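Local atomic coordinates of RagB/SusD domain protein (Flavobacterium johnsoniae, PDB entry 5J90), a protein that binds chitin as a SusD-like protein of a polysaccharide utilization locus, probably serving chitin uptake at the outer membrane. Residues 40-52 with 251-264. Numbering follows the deposited sequence.
Sequences IQVLTPEWVYQLQ and YTNPIATISSSWLD
Helix 46-52 crosses helix 255-261 at about a right angle, the backbones coming nearest at Glu46 CA and Pro254 CA, 4.9 Å apart. Within the helix-rich SusD-like fold, this joins two short helices and the loops beside them. Pro254, compact and rigid, sets its CG 3.5 Å from Tyr49 CB, and the flexible Glu46 packs its CG against Pro254 CB and Thr257 CB. Tyr49 turns its ring, swung anti to the backbone N at chi1 177°, onto the Ile255 and Ile258 side chains: Ile258 CD1 meets the ring edge in plane, Ile255 CG1 lies 3.6 Å from Tyr49 CE2, and the hydroxyl reaches on to Asp58. Replacing Tyr49 by alanine is likely to leave Ile255 and Ile258 without their aromatic neighbour and Asp58 without its phenolic partner. Between the two loops, the branched Thr44 lays CG2 over one face of the Tyr251 ring, a CH-pi contact 3.9 Å from the centroid. Gln50 is long enough to run past Trp262, its OE1 near Trp262 CZ3. Its NE2 donates to Asp264 OD2 at 3.2 Å, nearly straight at 163° and from above the carboxylate plane, while Asp264 OD1 hydrogen-bonds Thr68 and forms a salt bridge with Lys309; a water links Gln50 NE2 to Asp264 O.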
ATOM      1  N   ILE A  40      10.269 -14.379 -23.084  1.00 10.56           N
ATOM      2  CA  ILE A  40      10.243 -13.281 -22.114  1.00 10.75           C
ATOM      3  C   ILE A  40       9.370 -12.189 -22.719  1.00  9.63           C
ATOM      4  O   ILE A  40       8.363 -11.777 -22.132  1.00  9.92           O
ATOM      5  CB  ILE A  40      11.655 -12.778 -21.786  1.00 10.20           C
ATOM      6  CG1 ILE A  40      12.446 -13.895 -21.105  1.00 11.58           C
ATOM      7  CG2 ILE A  40      11.602 -11.515 -20.911  1.00  9.82           C
ATOM      8  CD1 ILE A  40      13.943 -13.710 -21.188  1.00 14.12           C
ATOM      9  N   GLN A  41       9.749 -11.733 -23.912  1.00 10.92           N
ATOM     10  CA  GLN A  41       8.798 -11.148 -24.844  1.00 10.28           C
ATOM     11  C   GLN A  41       8.538 -12.204 -25.903  1.00 10.56           C
ATOM     12  O   GLN A  41       9.480 -12.731 -26.498  1.00 13.65           O
ATOM     13  CB  GLN A  41       9.357  -9.883 -25.496  1.00 10.80           C
ATOM     14  CG  GLN A  41       9.494  -8.748 -24.515  1.00 11.26           C
ATOM     15  CD  GLN A  41       9.829  -7.443 -25.194  1.00 11.20           C
ATOM     16  OE1 GLN A  41      10.428  -7.418 -26.272  1.00 13.34           O
ATOM     17  NE2 GLN A  41       9.435  -6.342 -24.575  1.00 11.87           N
ATOM     18  N   VAL A  42       7.274 -12.545 -26.128  1.00 10.65           N
ATOM     19  CA  VAL A  42       6.966 -13.583 -27.108  1.00 10.91           C
ATOM     20  C   VAL A  42       7.338 -13.116 -28.509  1.00 11.28           C
ATOM     21  O   VAL A  42       6.771 -12.159 -29.030  1.00 13.00           O
ATOM     22  CB  VAL A  42       5.492 -14.005 -27.047  1.00 10.31           C
ATOM     23  CG1 VAL A  42       5.173 -14.973 -28.185  1.00 12.41           C
ATOM     24  CG2 VAL A  42       5.191 -14.637 -25.693  1.00 11.62           C
ATOM     25  N   LEU A  43       8.318 -13.782 -29.111  1.00 11.21           N
ATOM     26  CA  LEU A  43       8.841 -13.316 -30.387  1.00 13.91           C
ATOM     27  C   LEU A  43       7.958 -13.723 -31.552  1.00 15.76           C
ATOM     28  O   LEU A  43       7.890 -13.011 -32.560  1.00 17.63           O
ATOM     29  CB  LEU A  43      10.274 -13.808 -30.587  1.00 13.65           C
ATOM     30  CG  LEU A  43      11.277 -13.280 -29.564  1.00 12.46           C
ATOM     31  CD1 LEU A  43      12.687 -13.711 -29.940  1.00 14.40           C
ATOM     32  CD2 LEU A  43      11.191 -11.765 -29.418  1.00 13.35           C
ATOM     33  N   THR A  44       7.284 -14.861 -31.415  1.00 12.47           N
ATOM     34  CA  THR A  44       6.395 -15.351 -32.463  1.00 14.71           C
ATOM     35  C   THR A  44       5.298 -16.227 -31.858  1.00 15.79           C
ATOM     36  O   THR A  44       5.528 -16.927 -30.880  1.00 14.70           O
ATOM     37  CB  THR A  44       7.191 -16.142 -33.532  1.00 17.11           C
ATOM     38  OG1 THR A  44       6.391 -16.298 -34.714  1.00 20.47           O
ATOM     39  CG2 THR A  44       7.591 -17.508 -33.006  1.00 16.16           C
ATOM     40  N   PRO A  45       4.086 -16.175 -32.429  1.00 16.92           N
ATOM     41  CA  PRO A  45       3.677 -15.292 -33.523  1.00 14.59           C
ATOM     42  C   PRO A  45       3.496 -13.848 -33.051  1.00 14.48           C
ATOM     43  O   PRO A  45       3.322 -13.607 -31.852  1.00 14.43           O
ATOM     44  CB  PRO A  45       2.334 -15.883 -33.962  1.00 18.88           C
ATOM     45  CG  PRO A  45       1.793 -16.506 -32.731  1.00 19.24           C
ATOM     46  CD  PRO A  45       2.976 -17.009 -31.940  1.00 16.69           C
ATOM     47  N   GLU A  46       3.526 -12.906 -33.986  1.00 14.59           N
ATOM     48  CA  GLU A  46       3.445 -11.489 -33.656  1.00 14.20           C
ATOM     49  C   GLU A  46       2.145 -11.124 -32.952  1.00 15.15           C
ATOM     50  O   GLU A  46       2.134 -10.232 -32.090  1.00 14.45           O
ATOM     51  CB  GLU A  46       3.644 -10.622 -34.902  1.00 14.06           C
ATOM     52  CG  GLU A  46       4.950 -10.889 -35.653  1.00 16.11           C
ATOM     53  CD  GLU A  46       4.817 -11.941 -36.742  1.00 19.84           C
ATOM     54  OE1 GLU A  46       3.872 -12.759 -36.691  1.00 20.07           O
ATOM     55  OE2 GLU A  46       5.669 -11.947 -37.660  1.00 22.97           O
ATOM     56  N   TRP A  47       1.056 -11.810 -33.303  1.00 13.90           N
ATOM     57  CA  TRP A  47      -0.229 -11.520 -32.685  1.00 12.29           C
ATOM     58  C   TRP A  47      -0.222 -11.855 -31.198  1.00 10.85           C
ATOM     59  O   TRP A  47      -0.952 -11.243 -30.422  1.00 13.41           O
ATOM     60  CB  TRP A  47      -1.403 -12.199 -33.426  1.00 12.47           C
ATOM     61  CG  TRP A  47      -1.440 -13.704 -33.384  1.00 14.23           C
ATOM     62  CD1 TRP A  47      -0.954 -14.571 -34.327  1.00 18.00           C
ATOM     63  CD2 TRP A  47      -2.032 -14.515 -32.366  1.00 15.26           C
ATOM     64  NE1 TRP A  47      -1.191 -15.868 -33.940  1.00 18.43           N
ATOM     65  CE2 TRP A  47      -1.852 -15.863 -32.745  1.00 17.09           C
ATOM     66  CE3 TRP A  47      -2.694 -14.233 -31.167  1.00 19.08           C
ATOM     67  CZ2 TRP A  47      -2.313 -16.927 -31.964  1.00 23.94           C
ATOM     68  CZ3 TRP A  47      -3.143 -15.291 -30.388  1.00 23.69           C
ATOM     69  CH2 TRP A  47      -2.954 -16.621 -30.794  1.00 25.46           C
ATOM     70  N   VAL A  48       0.607 -12.819 -30.797  1.00 12.47           N
ATOM     71  CA  VAL A  48       0.733 -13.122 -29.374  1.00 11.40           C
ATOM     72  C   VAL A  48       1.486 -12.006 -28.645  1.00 11.80           C
ATOM     73  O   VAL A  48       1.058 -11.592 -27.570  1.00 11.46           O
ATOM     74  CB  VAL A  48       1.364 -14.502 -29.096  1.00 11.51           C
ATOM     75  CG1 VAL A  48       1.583 -14.690 -27.600  1.00 12.64           C
ATOM     76  CG2 VAL A  48       0.460 -15.620 -29.638  1.00 16.59           C
ATOM     77  N   TYR A  49       2.589 -11.501 -29.207  1.00 11.11           N
ATOM     78  CA  TYR A  49       3.254 -10.353 -28.582  1.00 10.16           C
ATOM     79  C   TYR A  49       2.280  -9.185 -28.405  1.00  9.33           C
ATOM     80  O   TYR A  49       2.279  -8.503 -27.371  1.00  9.44           O
ATOM     81  CB  TYR A  49       4.505  -9.881 -29.357  1.00  9.52           C
ATOM     82  CG  TYR A  49       5.063  -8.646 -28.678  1.00 10.20           C
ATOM     83  CD1 TYR A  49       5.924  -8.763 -27.599  1.00 10.74           C
ATOM     84  CD2 TYR A  49       4.643  -7.374 -29.041  1.00 10.73           C
ATOM     85  CE1 TYR A  49       6.388  -7.645 -26.925  1.00 10.03           C
ATOM     86  CE2 TYR A  49       5.096  -6.252 -28.374  1.00  9.12           C
ATOM     87  CZ  TYR A  49       5.971  -6.394 -27.312  1.00  9.17           C
ATOM     88  OH  TYR A  49       6.410  -5.271 -26.638  1.00 10.72           O
ATOM     89  N   GLN A  50       1.465  -8.933 -29.423  1.00  9.11           N
ATOM     90  CA  GLN A  50       0.527  -7.831 -29.366  1.00  9.67           C
ATOM     91  C   GLN A  50      -0.355  -7.938 -28.117  1.00  9.87           C
ATOM     92  O   GLN A  50      -0.670  -6.925 -27.500  1.00 10.46           O
ATOM     93  CB  GLN A  50      -0.338  -7.807 -30.635  1.00 10.54           C
ATOM     94  CG  GLN A  50      -1.198  -6.571 -30.762  1.00 12.90           C
ATOM     95  CD  GLN A  50      -2.029  -6.572 -32.023  1.00 14.04           C
ATOM     96  OE1 GLN A  50      -2.471  -7.625 -32.491  1.00 15.16           O
ATOM     97  NE2 GLN A  50      -2.256  -5.392 -32.574  1.00 13.60           N
ATOM     98  N   LEU A  51      -0.740  -9.159 -27.742  1.00  9.05           N
ATOM     99  CA  LEU A  51      -1.587  -9.363 -26.559  1.00 10.02           C
ATOM    100  C   LEU A  51      -0.780  -9.467 -25.256  1.00 11.17           C
ATOM    101  O   LEU A  51      -1.230  -9.028 -24.197  1.00 10.59           O
ATOM    102  CB  LEU A  51      -2.472 -10.604 -26.739  1.00 11.28           C
ATOM    103  CG  LEU A  51      -3.433 -10.516 -27.926  1.00 13.53           C
ATOM    104  CD1 LEU A  51      -4.115 -11.861 -28.122  1.00 17.57           C
ATOM    105  CD2 LEU A  51      -4.458  -9.427 -27.695  1.00 15.23           C
ATOM    106  N   GLN A  52       0.416 -10.038 -25.339  1.00  9.36           N
ATOM    107  CA  GLN A  52       1.259 -10.208 -24.163  1.00  9.54           C
ATOM    108  C   GLN A  52       1.756  -8.879 -23.622  1.00 10.89           C
ATOM    109  O   GLN A  52       1.818  -8.695 -22.403  1.00 10.57           O
ATOM    110  CB  GLN A  52       2.462 -11.084 -24.497  1.00 10.70           C
ATOM    111  CG  GLN A  52       3.284 -11.420 -23.262  1.00 10.50           C
ATOM    112  CD  GLN A  52       4.763 -11.593 -23.551  1.00 10.91           C
ATOM    113  OE1 GLN A  52       5.255 -11.193 -24.611  1.00 11.44           O
ATOM    114  NE2 GLN A  52       5.480 -12.189 -22.606  1.00 12.09           N
ATOM    115  N   TYR A 251      13.955 -14.559 -35.873  1.00 11.38           N
ATOM    116  CA  TYR A 251      12.836 -13.616 -35.765  1.00 12.66           C
ATOM    117  C   TYR A 251      13.229 -12.148 -35.700  1.00 11.26           C
ATOM    118  O   TYR A 251      14.203 -11.778 -35.043  1.00 14.67           O
ATOM    119  CB  TYR A 251      11.948 -13.948 -34.555  1.00 14.21           C
ATOM    120  CG  TYR A 251      11.521 -15.397 -34.495  1.00 14.51           C
ATOM    121  CD1 TYR A 251      10.724 -15.944 -35.492  1.00 15.86           C
ATOM    122  CD2 TYR A 251      11.922 -16.218 -33.449  1.00 16.49           C
ATOM    123  CE1 TYR A 251      10.338 -17.276 -35.448  1.00 17.59           C
ATOM    124  CE2 TYR A 251      11.534 -17.553 -33.394  1.00 20.62           C
ATOM    125  CZ  TYR A 251      10.750 -18.072 -34.401  1.00 19.01           C
ATOM    126  OH  TYR A 251      10.366 -19.394 -34.356  1.00 26.58           O
ATOM    127  N   THR A 252      12.454 -11.322 -36.383  1.00 11.63           N
ATOM    128  CA  THR A 252      12.500  -9.879 -36.221  1.00 11.72           C
ATOM    129  C   THR A 252      11.609  -9.510 -35.017  1.00 12.01           C
ATOM    130  O   THR A 252      10.605 -10.181 -34.759  1.00 13.53           O
ATOM    131  CB  THR A 252      11.993  -9.200 -37.506  1.00 11.70           C
ATOM    132  OG1 THR A 252      12.892  -9.520 -38.579  1.00 13.29           O
ATOM    133  CG2 THR A 252      11.925  -7.690 -37.362  1.00 11.31           C
ATOM    134  N   ASN A 253      11.977  -8.459 -34.281  1.00 11.01           N
ATOM    135  CA  ASN A 253      11.116  -7.924 -33.219  1.00 10.03           C
ATOM    136  C   ASN A 253       9.667  -7.844 -33.734  1.00 12.04           C
ATOM    137  O   ASN A 253       9.417  -7.250 -34.783  1.00 11.30           O
ATOM    138  CB  ASN A 253      11.618  -6.534 -32.815  1.00  8.74           C
ATOM    139  CG  ASN A 253      10.895  -5.970 -31.608  1.00 10.27           C
ATOM    140  OD1 ASN A 253       9.675  -6.105 -31.477  1.00 10.65           O
ATOM    141  ND2 ASN A 253      11.647  -5.321 -30.720  1.00 11.48           N
ATOM    142  N   PRO A 254       8.708  -8.457 -33.013  1.00 10.50           N
ATOM    143  CA  PRO A 254       7.339  -8.531 -33.547  1.00 10.44           C
ATOM    144  C   PRO A 254       6.671  -7.167 -33.716  1.00 10.27           C
ATOM    145  O   PRO A 254       5.706  -7.038 -34.476  1.00 11.48           O
ATOM    146  CB  PRO A 254       6.589  -9.383 -32.504  1.00 12.19           C
ATOM    147  CG  PRO A 254       7.428  -9.312 -31.272  1.00 10.90           C
ATOM    148  CD  PRO A 254       8.855  -9.205 -31.754  1.00 10.48           C
ATOM    149  N   ILE A 255       7.187  -6.151 -33.030  1.00  9.31           N
ATOM    150  CA  ILE A 255       6.640  -4.810 -33.177  1.00 10.83           C
ATOM    151  C   ILE A 255       6.771  -4.298 -34.617  1.00 11.24           C
ATOM    152  O   ILE A 255       5.943  -3.511 -35.072  1.00 11.47           O
ATOM    153  CB  ILE A 255       7.273  -3.825 -32.166  1.00  9.56           C
ATOM    154  CG1 ILE A 255       6.975  -4.280 -30.728  1.00 10.52           C
ATOM    155  CG2 ILE A 255       6.743  -2.417 -32.381  1.00 12.53           C
ATOM    156  CD1 ILE A 255       7.773  -3.533 -29.683  1.00 13.67           C
ATOM    157  N   ALA A 256       7.805  -4.741 -35.331  1.00 11.01           N
ATOM    158  CA  ALA A 256       7.981  -4.308 -36.718  1.00 12.25           C
ATOM    159  C   ALA A 256       6.754  -4.660 -37.561  1.00 11.78           C
ATOM    160  O   ALA A 256       6.298  -3.850 -38.374  1.00 12.95           O
ATOM    161  CB  ALA A 256       9.239  -4.927 -37.307  1.00 11.47           C
ATOM    162  N   THR A 257       6.210  -5.854 -37.350  1.00 11.88           N
ATOM    163  CA  THR A 257       5.009  -6.301 -38.057  1.00 11.95           C
ATOM    164  C   THR A 257       3.761  -5.571 -37.563  1.00 12.91           C
ATOM    165  O   THR A 257       2.971  -5.062 -38.359  1.00 12.50           O
ATOM    166  CB  THR A 257       4.821  -7.816 -37.891  1.00 13.64           C
ATOM    167  OG1 THR A 257       5.913  -8.496 -38.520  1.00 16.03           O
ATOM    168  CG2 THR A 257       3.507  -8.284 -38.512  1.00 13.93           C
ATOM    169  N   ILE A 258       3.569  -5.537 -36.245  1.00 11.78           N
ATOM    170  CA  ILE A 258       2.415  -4.868 -35.647  1.00 12.38           C
ATOM    171  C   ILE A 258       2.317  -3.423 -36.121  1.00 11.39           C
ATOM    172  O   ILE A 258       1.226  -2.923 -36.431  1.00 11.81           O
ATOM    173  CB  ILE A 258       2.481  -4.938 -34.111  1.00 10.91           C
ATOM    174  CG1 ILE A 258       2.482  -6.403 -33.675  1.00 10.41           C
ATOM    175  CG2 ILE A 258       1.315  -4.186 -33.498  1.00 12.45           C
ATOM    176  CD1 ILE A 258       2.875  -6.594 -32.211  1.00 11.65           C
ATOM    177  N   SER A 259       3.465  -2.760 -36.214  1.00 11.69           N
ATOM    178  CA  SER A 259       3.512  -1.385 -36.700  1.00 11.23           C
ATOM    179  C   SER A 259       3.441  -1.280 -38.235  1.00 13.36           C
ATOM    180  O   SER A 259       2.440  -0.821 -38.781  1.00 14.44           O
ATOM    181  CB  SER A 259       4.763  -0.672 -36.178  1.00 12.27           C
ATOM    182  OG  SER A 259       4.794   0.667 -36.630  1.00 13.21           O
ATOM    183  N   SER A 260       4.499  -1.707 -38.917  1.00 13.65           N
ATOM    184  CA  SER A 260       4.621  -1.474 -40.356  1.00 14.00           C
ATOM    185  C   SER A 260       3.602  -2.226 -41.205  1.00 15.37           C
ATOM    186  O   SER A 260       3.120  -1.687 -42.206  1.00 17.32           O
ATOM    187  CB  SER A 260       6.035  -1.796 -40.837  1.00 17.42           C
ATOM    188  OG  SER A 260       6.968  -0.878 -40.292  1.00 18.33           O
ATOM    189  N   SER A 261       3.282  -3.461 -40.836  1.00 13.53           N
ATOM    190  CA  SER A 261       2.359  -4.261 -41.645  1.00 14.11           C
ATOM    191  C   SER A 261       0.897  -4.030 -41.291  1.00 16.04           C
ATOM    192  O   SER A 261       0.052  -3.870 -42.177  1.00 18.28           O
ATOM    193  CB  SER A 261       2.687  -5.747 -41.533  1.00 14.85           C
ATOM    194  OG  SER A 261       4.027  -5.999 -41.911  1.00 23.19           O
ATOM    195  N   TRP A 262       0.585  -4.024 -39.996  1.00 13.81           N
ATOM    196  CA  TRP A 262      -0.809  -3.980 -39.561  1.00 13.94           C
ATOM    197  C   TRP A 262      -1.294  -2.576 -39.234  1.00 12.08           C
ATOM    198  O   TRP A 262      -2.503  -2.347 -39.129  1.00 15.29           O
ATOM    199  CB  TRP A 262      -1.018  -4.856 -38.327  1.00 13.76           C
ATOM    200  CG  TRP A 262      -0.633  -6.281 -38.494  1.00 12.99           C
ATOM    201  CD1 TRP A 262      -0.333  -6.930 -39.660  1.00 14.82           C
ATOM    202  CD2 TRP A 262      -0.496  -7.249 -37.451  1.00 13.11           C
ATOM    203  NE1 TRP A 262      -0.026  -8.241 -39.404  1.00 14.57           N
ATOM    204  CE2 TRP A 262      -0.106  -8.462 -38.052  1.00 14.26           C
ATOM    205  CE3 TRP A 262      -0.652  -7.203 -36.063  1.00 13.74           C
ATOM    206  CZ2 TRP A 262       0.116  -9.622 -37.316  1.00 15.59           C
ATOM    207  CZ3 TRP A 262      -0.431  -8.358 -35.333  1.00 15.42           C
ATOM    208  CH2 TRP A 262      -0.051  -9.550 -35.960  1.00 14.23           C
ATOM    209  N   LEU A 263      -0.360  -1.648 -39.045  1.00 12.92           N
ATOM    210  CA  LEU A 263      -0.679  -0.285 -38.619  1.00 13.03           C
ATOM    211  C   LEU A 263      -1.501  -0.265 -37.325  1.00 14.23           C
ATOM    212  O   LEU A 263      -2.348   0.607 -37.130  1.00 13.49           O
ATOM    213  CB  LEU A 263      -1.425   0.469 -39.724  1.00 14.25           C
ATOM    214  CG  LEU A 263      -0.768   0.508 -41.109  1.00 15.21           C
ATOM    215  CD1 LEU A 263      -1.643   1.307 -42.073  1.00 15.69           C
ATOM    216  CD2 LEU A 263       0.640   1.085 -41.057  1.00 19.13           C
ATOM    217  N   ASP A 264      -1.238  -1.225 -36.440  1.00 13.30           N
ATOM    218  CA  ASP A 264      -2.005  -1.352 -35.201  1.00 12.69           C
ATOM    219  C   ASP A 264      -1.339  -0.660 -34.012  1.00 10.96           C
ATOM    220  O   ASP A 264      -1.905  -0.610 -32.914  1.00 11.90           O
ATOM    221  CB  ASP A 264      -2.230  -2.820 -34.858  1.00 13.10           C
ATOM    222  CG  ASP A 264      -3.532  -3.363 -35.408  1.00 15.99           C
ATOM    223  OD1 ASP A 264      -4.386  -2.568 -35.877  1.00 17.99           O
ATOM    224  OD2 ASP A 264      -3.697  -4.599 -35.345  1.00 21.82           O
TER
HETATM  225  O   HOH W   1      10.822  -5.072 -27.795  1.00 11.15           O
HETATM  226  O   HOH W   2       8.539 -12.008 -34.865  1.00 19.04           O
HETATM  227  O   HOH W   3      -1.230  -3.021 -31.359  1.00 12.63           O